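Local coordinates for cytoplasmic export protein 1 (Saccharomyces cerevisiae, PDB 3VWA) that takes part in nuclear tRNA export, probably collecting aminoacylated tRNA from export receptors at the nuclear pore complex and passing it toward the translation machinery, at residues 260-265 with 290-295; 267-272 with 325-330. One frame throughout, in Å; residues are numbered along the deposited sequence.

Contact 1. Residues 260-265 with 290-295; sequences VVMSNL and PELCEI
CG of M262, a selenomethionine, meets the end methyls of L292 and I295 and does most of the touching. CD1 of I295 comes to 3.4 Å from CG of M262, a little tighter than usual van der Waals contact. CD2 of L292 meets the same CG of M262 at 3.9 Å. SE of M262 is farther from both methyls than CG is; bends at chi2 (-36°) and chi3 curl CE back toward the residue's own backbone. One turn on, CD2 of L265 reaches CD1 of L292 at 4.2 Å, so the two methyls of L292 serve different partners. No hydrogen bond joins the segments; the packing is wholly apolar. Their axes stay 11.0 Å apart and run at 122°, with M262 and L292 as the nearest pair of CA atoms. In the next shell F324 of helix 321-335 touches both M262 and L292, while F243 of helix 239-248 packs on M262 and L265. Farther out, N264 bonds to E246 and E291 to H251, tying both helices to residues that precede them in the chain. The arrangement is apolar packing between helices 255-271 and 283-303, in the helical region ahead of the HEAT repeats, consistent with a HEAT-like array.

Contact 2. Residues 267-272 with 325-330; sequences NLYLES and LAIVLD
Y269 carries this contact from the side of 267-272, meeting a carboxylate with its hydroxyl and an aliphatic chain with its ring. The polar part is one hydrogen bond: OH of Y269 donates to OD1 of D330, modelled at 2.4 Å, so short that the exact length is doubtful. OD1 lies at the ring edge, near the ring plane, and the carboxylate plane is turned 74° from the ring. With CG anti to the backbone N in both residues (chi1 180° in Y269), the phenol extends toward the acid. The same OD1 forms a salt bridge with R273, just past the end of 267-272, so a single carboxylate oxygen receives both a phenol and a guanidinium group; the positive charge would be expected to favour the ionised acid. The apolar part is I327, whose CD1 lies over one face of the ring, in a CH-pi contact modelled too tightly to weigh. CG2 of I327 approaches CD2 of Y269 more loosely, at 4.1 Å. Y364 of helix 355-368 also touches D330, and I327 packs on L292. The axes of the two short segments are 11.5 Å apart and at 67°, a helix-helix crossing with a tyrosine-aspartate hydrogen bond in the helical region preceding the HEAT repeats.

How the contacts relate
Both contacts use helix 255-271: contact 1 its middle, contact 2 its C-terminal end. Their partners, helices 283-303 and 321-335, follow each other in the chain, and the three helices pack together, with contact centres about 10 Å apart. L292 joins them, its CD1 3.6 Å from CG2 of V328, and C293 also packs on V328. Contact 1 is the more buried and purely apolar, built from leucine, isoleucine and selenomethionine; contact 2 is partly buried and combines ring packing with a hydrogen bond to an acid that also has an arginine partner. Both lie in the chain between the probable N-terminal kinase-like domain and the HEAT repeats at 381-419 and 494-530.

Contact 1. Residues 260-265 with 290-295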
ATOM      1  N   VAL A 260       7.344  -1.513  21.712  1.00 17.82           N
ATOM      2  CA  VAL A 260       6.561  -0.373  22.209  1.00 19.34           C
ATOM      3  C   VAL A 260       6.202   0.623  21.058  1.00 22.69           C
ATOM      4  O   VAL A 260       5.079   1.124  20.980  1.00 22.61           O
ATOM      5  CB  VAL A 260       7.259   0.396  23.312  1.00 17.38           C
ATOM      6  CG1 VAL A 260       6.520   1.727  23.591  1.00 17.49           C
ATOM      7  CG2 VAL A 260       7.340  -0.458  24.599  1.00 16.78           C
ATOM      8  N   VAL A 261       7.178   0.930  20.213  1.00 22.07           N
ATOM      9  CA  VAL A 261       6.981   1.797  19.041  1.00 22.13           C
ATOM     10  C   VAL A 261       5.832   1.289  18.167  1.00 23.03           C
ATOM     11  O   VAL A 261       4.949   2.050  17.777  1.00 21.31           O
ATOM     12  CB  VAL A 261       8.234   1.850  18.179  1.00 23.84           C
ATOM     13  CG1 VAL A 261       7.970   2.680  16.888  1.00 22.98           C
ATOM     14  CG2 VAL A 261       9.399   2.406  19.015  1.00 22.28           C
HETATM   15  N   MSE A 262       5.850   0.004  17.872  1.00 23.04           N
HETATM   16  CA  MSE A 262       4.722  -0.623  17.161  1.00 24.10           C
HETATM   17  C   MSE A 262       3.450  -0.616  17.971  1.00 22.88           C
HETATM   18  O   MSE A 262       2.406  -0.439  17.419  1.00 25.46           O
HETATM   19  CB  MSE A 262       5.073  -2.056  16.745  1.00 23.44           C
HETATM   20  CG  MSE A 262       6.162  -2.109  15.663  1.00 23.68           C
HETATM   21 SE   MSE A 262       6.123  -0.654  14.277  1.00 30.74          SE
HETATM   22  CE  MSE A 262       5.490   1.015  14.950  1.00 33.54           C
ATOM     23  N   SER A 263       3.522  -0.857  19.277  1.00 22.05           N
ATOM     24  CA  SER A 263       2.358  -0.651  20.147  1.00 22.04           C
ATOM     25  C   SER A 263       1.786   0.767  20.130  1.00 19.84           C
ATOM     26  O   SER A 263       0.539   0.973  20.151  1.00 19.39           O
ATOM     27  CB  SER A 263       2.705  -1.071  21.554  1.00 22.51           C
ATOM     28  OG  SER A 263       2.920  -2.470  21.459  1.00 23.69           O
ATOM     29  N   ASN A 264       2.675   1.740  20.071  1.00 18.68           N
ATOM     30  CA  ASN A 264       2.257   3.127  19.910  1.00 21.91           C
ATOM     31  C   ASN A 264       1.601   3.329  18.540  1.00 24.63           C
ATOM     32  O   ASN A 264       0.561   4.000  18.418  1.00 22.85           O
ATOM     33  CB  ASN A 264       3.451   4.067  20.062  1.00 21.09           C
ATOM     34  CG  ASN A 264       3.809   4.263  21.499  1.00 23.13           C
ATOM     35  OD1 ASN A 264       2.996   3.963  22.371  1.00 21.49           O
ATOM     36  ND2 ASN A 264       5.018   4.788  21.771  1.00 22.09           N
ATOM     37  N   LEU A 265       2.175   2.683  17.520  1.00 22.42           N
ATOM     38  CA  LEU A 265       1.614   2.778  16.179  1.00 22.23           C
ATOM     39  C   LEU A 265       0.215   2.212  16.185  1.00 23.03           C
ATOM     40  O   LEU A 265      -0.697   2.823  15.638  1.00 23.07           O
ATOM     41  CB  LEU A 265       2.486   2.074  15.160  1.00 20.44           C
ATOM     42  CG  LEU A 265       1.903   1.751  13.763  1.00 24.61           C
ATOM     43  CD1 LEU A 265       1.467   3.027  13.055  1.00 23.73           C
ATOM     44  CD2 LEU A 265       2.956   1.020  12.914  1.00 21.20           C
ATOM     45  N   PRO A 290       7.241  -1.899   6.098  1.00 27.39           N
ATOM     46  CA  PRO A 290       8.318  -2.835   6.156  1.00 26.09           C
ATOM     47  C   PRO A 290       8.875  -3.012   7.562  1.00 28.28           C
ATOM     48  O   PRO A 290       9.225  -4.135   7.900  1.00 27.31           O
ATOM     49  CB  PRO A 290       9.399  -2.259   5.191  1.00 31.32           C
ATOM     50  CG  PRO A 290       8.874  -0.991   4.649  1.00 31.71           C
ATOM     51  CD  PRO A 290       7.515  -0.723   5.239  1.00 28.55           C
ATOM     52  N   GLU A 291       8.946  -1.956   8.379  1.00 25.77           N
ATOM     53  CA  GLU A 291       9.351  -2.141   9.790  1.00 27.12           C
ATOM     54  C   GLU A 291       8.369  -2.997  10.606  1.00 31.73           C
ATOM     55  O   GLU A 291       8.803  -3.904  11.354  1.00 32.51           O
ATOM     56  CB  GLU A 291       9.593  -0.793  10.514  1.00 29.33           C
ATOM     57  CG  GLU A 291      10.681   0.082   9.892  1.00 27.44           C
ATOM     58  CD  GLU A 291      12.110  -0.476  10.023  1.00 34.57           C
ATOM     59  OE1 GLU A 291      12.315  -1.671  10.395  1.00 39.41           O
ATOM     60  OE2 GLU A 291      13.057   0.297   9.765  1.00 37.46           O
ATOM     61  N   LEU A 292       7.057  -2.745  10.470  1.00 25.24           N
ATOM     62  CA  LEU A 292       6.076  -3.640  11.103  1.00 25.93           C
ATOM     63  C   LEU A 292       6.244  -5.056  10.649  1.00 23.02           C
ATOM     64  O   LEU A 292       6.246  -5.981  11.440  1.00 22.86           O
ATOM     65  CB  LEU A 292       4.643  -3.297  10.691  1.00 24.12           C
ATOM     66  CG  LEU A 292       3.658  -3.002  11.804  1.00 27.16           C
ATOM     67  CD1 LEU A 292       2.198  -2.810  11.367  1.00 25.37           C
ATOM     68  CD2 LEU A 292       3.820  -3.890  13.055  1.00 26.38           C
ATOM     69  N   CYS A 293       6.322  -5.233   9.348  1.00 26.36           N
ATOM     70  CA  CYS A 293       6.488  -6.574   8.797  1.00 28.66           C
ATOM     71  C   CYS A 293       7.678  -7.265   9.455  1.00 28.55           C
ATOM     72  O   CYS A 293       7.543  -8.389   9.921  1.00 34.61           O
ATOM     73  CB  CYS A 293       6.640  -6.532   7.283  1.00 28.39           C
ATOM     74  SG  CYS A 293       5.094  -6.123   6.409  1.00 34.25           S
ATOM     75  N   GLU A 294       8.811  -6.583   9.566  1.00 30.31           N
ATOM     76  CA  GLU A 294       9.966  -7.156  10.267  1.00 31.64           C
ATOM     77  C   GLU A 294       9.632  -7.561  11.698  1.00 30.34           C
ATOM     78  O   GLU A 294      10.056  -8.626  12.182  1.00 29.48           O
ATOM     79  CB  GLU A 294      11.152  -6.161  10.267  1.00 32.61           C
ATOM     80  CG  GLU A 294      11.989  -6.221   9.006  1.00 39.58           C
ATOM     81  CD  GLU A 294      12.441  -7.648   8.745  1.00 42.38           C
ATOM     82  OE1 GLU A 294      13.003  -8.280   9.686  1.00 44.38           O
ATOM     83  OE2 GLU A 294      12.180  -8.134   7.620  1.00 45.64           O
ATOM     84  N   ILE A 295       8.890  -6.699  12.408  1.00 30.48           N
ATOM     85  CA  ILE A 295       8.566  -7.016  13.809  1.00 26.99           C
ATOM     86  C   ILE A 295       7.602  -8.165  13.893  1.00 27.45           C
ATOM     87  O   ILE A 295       7.735  -9.000  14.779  1.00 30.19           O
ATOM     88  CB  ILE A 295       8.099  -5.795  14.602  1.00 30.86           C
ATOM     89  CG1 ILE A 295       9.329  -4.936  14.899  1.00 31.79           C
ATOM     90  CG2 ILE A 295       7.440  -6.233  15.942  1.00 27.81           C
ATOM     91  CD1 ILE A 295       9.101  -3.455  14.662  1.00 36.91           C
TER

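Contact 2. Residues 267-272 with 325-330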
ATOM      1  N   ASN A 267      -1.982   2.055  18.621  1.00 27.01           N
ATOM      2  CA  ASN A 267      -2.989   2.813  19.399  1.00 29.79           C
ATOM      3  C   ASN A 267      -3.449   4.041  18.637  1.00 28.57           C
ATOM      4  O   ASN A 267      -4.626   4.433  18.696  1.00 25.05           O
ATOM      5  CB  ASN A 267      -2.462   3.290  20.730  1.00 32.32           C
ATOM      6  CG  ASN A 267      -2.526   2.226  21.795  1.00 42.25           C
ATOM      7  OD1 ASN A 267      -1.580   2.088  22.569  1.00 46.06           O
ATOM      8  ND2 ASN A 267      -3.647   1.481  21.873  1.00 41.69           N
ATOM      9  N   LEU A 268      -2.489   4.672  17.986  1.00 23.89           N
ATOM     10  CA  LEU A 268      -2.784   5.730  17.044  1.00 26.05           C
ATOM     11  C   LEU A 268      -3.646   5.286  15.857  1.00 25.53           C
ATOM     12  O   LEU A 268      -4.498   6.063  15.374  1.00 22.15           O
ATOM     13  CB  LEU A 268      -1.490   6.246  16.467  1.00 23.62           C
ATOM     14  CG  LEU A 268      -0.561   7.057  17.338  1.00 22.95           C
ATOM     15  CD1 LEU A 268       0.676   7.309  16.480  1.00 19.38           C
ATOM     16  CD2 LEU A 268      -1.210   8.382  17.812  1.00 25.66           C
ATOM     17  N   TYR A 269      -3.365   4.083  15.330  1.00 23.81           N
ATOM     18  CA  TYR A 269      -4.219   3.495  14.288  1.00 29.19           C
ATOM     19  C   TYR A 269      -5.652   3.218  14.753  1.00 29.44           C
ATOM     20  O   TYR A 269      -6.597   3.492  14.028  1.00 35.19           O
ATOM     21  CB  TYR A 269      -3.614   2.203  13.754  1.00 26.13           C
ATOM     22  CG  TYR A 269      -4.390   1.468  12.665  1.00 26.29           C
ATOM     23  CD1 TYR A 269      -5.349   0.507  12.986  1.00 28.33           C
ATOM     24  CD2 TYR A 269      -4.091   1.661  11.336  1.00 24.26           C
ATOM     25  CE1 TYR A 269      -6.016  -0.205  12.017  1.00 26.79           C
ATOM     26  CE2 TYR A 269      -4.710   0.921  10.368  1.00 25.35           C
ATOM     27  CZ  TYR A 269      -5.679   0.009  10.710  1.00 27.38           C
ATOM     28  OH  TYR A 269      -6.307  -0.741   9.741  1.00 28.92           O
ATOM     29  N   LEU A 270      -5.803   2.672  15.958  1.00 31.41           N
ATOM     30  CA  LEU A 270      -7.117   2.502  16.592  1.00 32.39           C
ATOM     31  C   LEU A 270      -7.869   3.837  16.946  1.00 33.07           C
ATOM     32  O   LEU A 270      -9.060   4.018  16.554  1.00 28.67           O
ATOM     33  CB  LEU A 270      -6.993   1.589  17.806  1.00 35.46           C
ATOM     34  CG  LEU A 270      -6.551   0.155  17.453  1.00 38.64           C
ATOM     35  CD1 LEU A 270      -6.497  -0.697  18.729  1.00 34.37           C
ATOM     36  CD2 LEU A 270      -7.473  -0.476  16.376  1.00 40.07           C
ATOM     37  N   GLU A 271      -7.164   4.770  17.602  1.00 29.33           N
ATOM     38  CA  GLU A 271      -7.789   5.978  18.141  1.00 31.27           C
ATOM     39  C   GLU A 271      -7.917   7.144  17.130  1.00 32.43           C
ATOM     40  O   GLU A 271      -8.762   8.032  17.336  1.00 31.69           O
ATOM     41  CB  GLU A 271      -7.079   6.505  19.407  1.00 32.95           C
ATOM     42  CG  GLU A 271      -6.591   5.457  20.424  1.00 41.91           C
ATOM     43  CD  GLU A 271      -7.569   5.145  21.550  1.00 52.29           C
ATOM     44  OE1 GLU A 271      -8.595   4.473  21.287  1.00 50.02           O
ATOM     45  OE2 GLU A 271      -7.292   5.560  22.716  1.00 58.63           O
ATOM     46  N   SER A 272      -7.036   7.189  16.124  1.00 27.13           N
ATOM     47  CA  SER A 272      -7.015   8.234  15.058  1.00 29.25           C
ATOM     48  C   SER A 272      -6.503   7.699  13.745  1.00 26.15           C
ATOM     49  O   SER A 272      -5.492   8.163  13.194  1.00 25.38           O
ATOM     50  CB  SER A 272      -6.193   9.469  15.403  1.00 28.75           C
ATOM     51  OG  SER A 272      -5.382   9.260  16.527  1.00 33.82           O
ATOM     52  N   LEU A 325      -0.771  -7.426  12.249  1.00 23.06           N
ATOM     53  CA  LEU A 325      -0.938  -7.994  10.884  1.00 21.62           C
ATOM     54  C   LEU A 325      -2.147  -7.299  10.261  1.00 22.78           C
ATOM     55  O   LEU A 325      -2.201  -7.097   9.023  1.00 25.46           O
ATOM     56  CB  LEU A 325      -1.223  -9.472  10.994  1.00 22.40           C
ATOM     57  CG  LEU A 325      -0.484 -10.584  10.271  1.00 28.10           C
ATOM     58  CD1 LEU A 325      -1.293 -11.872  10.376  1.00 30.50           C
ATOM     59  CD2 LEU A 325      -0.173 -10.297   8.799  1.00 27.68           C
ATOM     60  N   ALA A 326      -3.129  -6.929  11.091  1.00 22.10           N
ATOM     61  CA  ALA A 326      -4.336  -6.201  10.593  1.00 23.48           C
ATOM     62  C   ALA A 326      -3.931  -4.853   9.992  1.00 25.73           C
ATOM     63  O   ALA A 326      -4.387  -4.459   8.889  1.00 31.10           O
ATOM     64  CB  ALA A 326      -5.411  -6.039  11.701  1.00 22.29           C
ATOM     65  N   ILE A 327      -2.983  -4.191  10.638  1.00 25.01           N
ATOM     66  CA  ILE A 327      -2.479  -2.939  10.125  1.00 25.15           C
ATOM     67  C   ILE A 327      -1.787  -3.155   8.811  1.00 28.84           C
ATOM     68  O   ILE A 327      -1.914  -2.354   7.881  1.00 29.90           O
ATOM     69  CB  ILE A 327      -1.468  -2.352  11.108  1.00 27.14           C
ATOM     70  CG1 ILE A 327      -2.004  -2.419  12.547  1.00 35.95           C
ATOM     71  CG2 ILE A 327      -0.994  -0.979  10.735  1.00 23.69           C
ATOM     72  CD1 ILE A 327      -3.052  -1.405  12.886  1.00 40.01           C
ATOM     73  N   VAL A 328      -0.979  -4.207   8.729  1.00 28.60           N
ATOM     74  CA  VAL A 328      -0.163  -4.368   7.560  1.00 27.90           C
ATOM     75  C   VAL A 328      -1.115  -4.689   6.374  1.00 26.77           C
ATOM     76  O   VAL A 328      -0.963  -4.130   5.285  1.00 25.24           O
ATOM     77  CB  VAL A 328       0.906  -5.454   7.785  1.00 26.94           C
ATOM     78  CG1 VAL A 328       1.289  -6.122   6.488  1.00 27.80           C
ATOM     79  CG2 VAL A 328       2.146  -4.863   8.426  1.00 29.09           C
ATOM     80  N   LEU A 329      -2.067  -5.586   6.606  1.00 28.68           N
ATOM     81  CA  LEU A 329      -2.985  -6.052   5.538  1.00 28.97           C
ATOM     82  C   LEU A 329      -3.853  -4.920   5.065  1.00 26.34           C
ATOM     83  O   LEU A 329      -4.071  -4.793   3.863  1.00 25.40           O
ATOM     84  CB  LEU A 329      -3.920  -7.183   5.993  1.00 27.24           C
ATOM     85  CG  LEU A 329      -3.300  -8.528   6.298  1.00 31.39           C
ATOM     86  CD1 LEU A 329      -4.292  -9.396   7.092  1.00 29.63           C
ATOM     87  CD2 LEU A 329      -2.844  -9.134   4.979  1.00 28.60           C
ATOM     88  N   ASP A 330      -4.344  -4.130   6.015  1.00 26.20           N
ATOM     89  CA  ASP A 330      -5.054  -2.875   5.709  1.00 28.70           C
ATOM     90  C   ASP A 330      -4.210  -1.898   4.919  1.00 29.49           C
ATOM     91  O   ASP A 330      -4.586  -1.482   3.841  1.00 28.53           O
ATOM     92  CB  ASP A 330      -5.572  -2.161   6.983  1.00 27.16           C
ATOM     93  CG  ASP A 330      -6.344  -0.847   6.661  1.00 29.04           C
ATOM     94  OD1 ASP A 330      -6.398   0.051   7.530  1.00 31.15           O
ATOM     95  OD2 ASP A 330      -6.932  -0.704   5.559  1.00 31.63           O
TER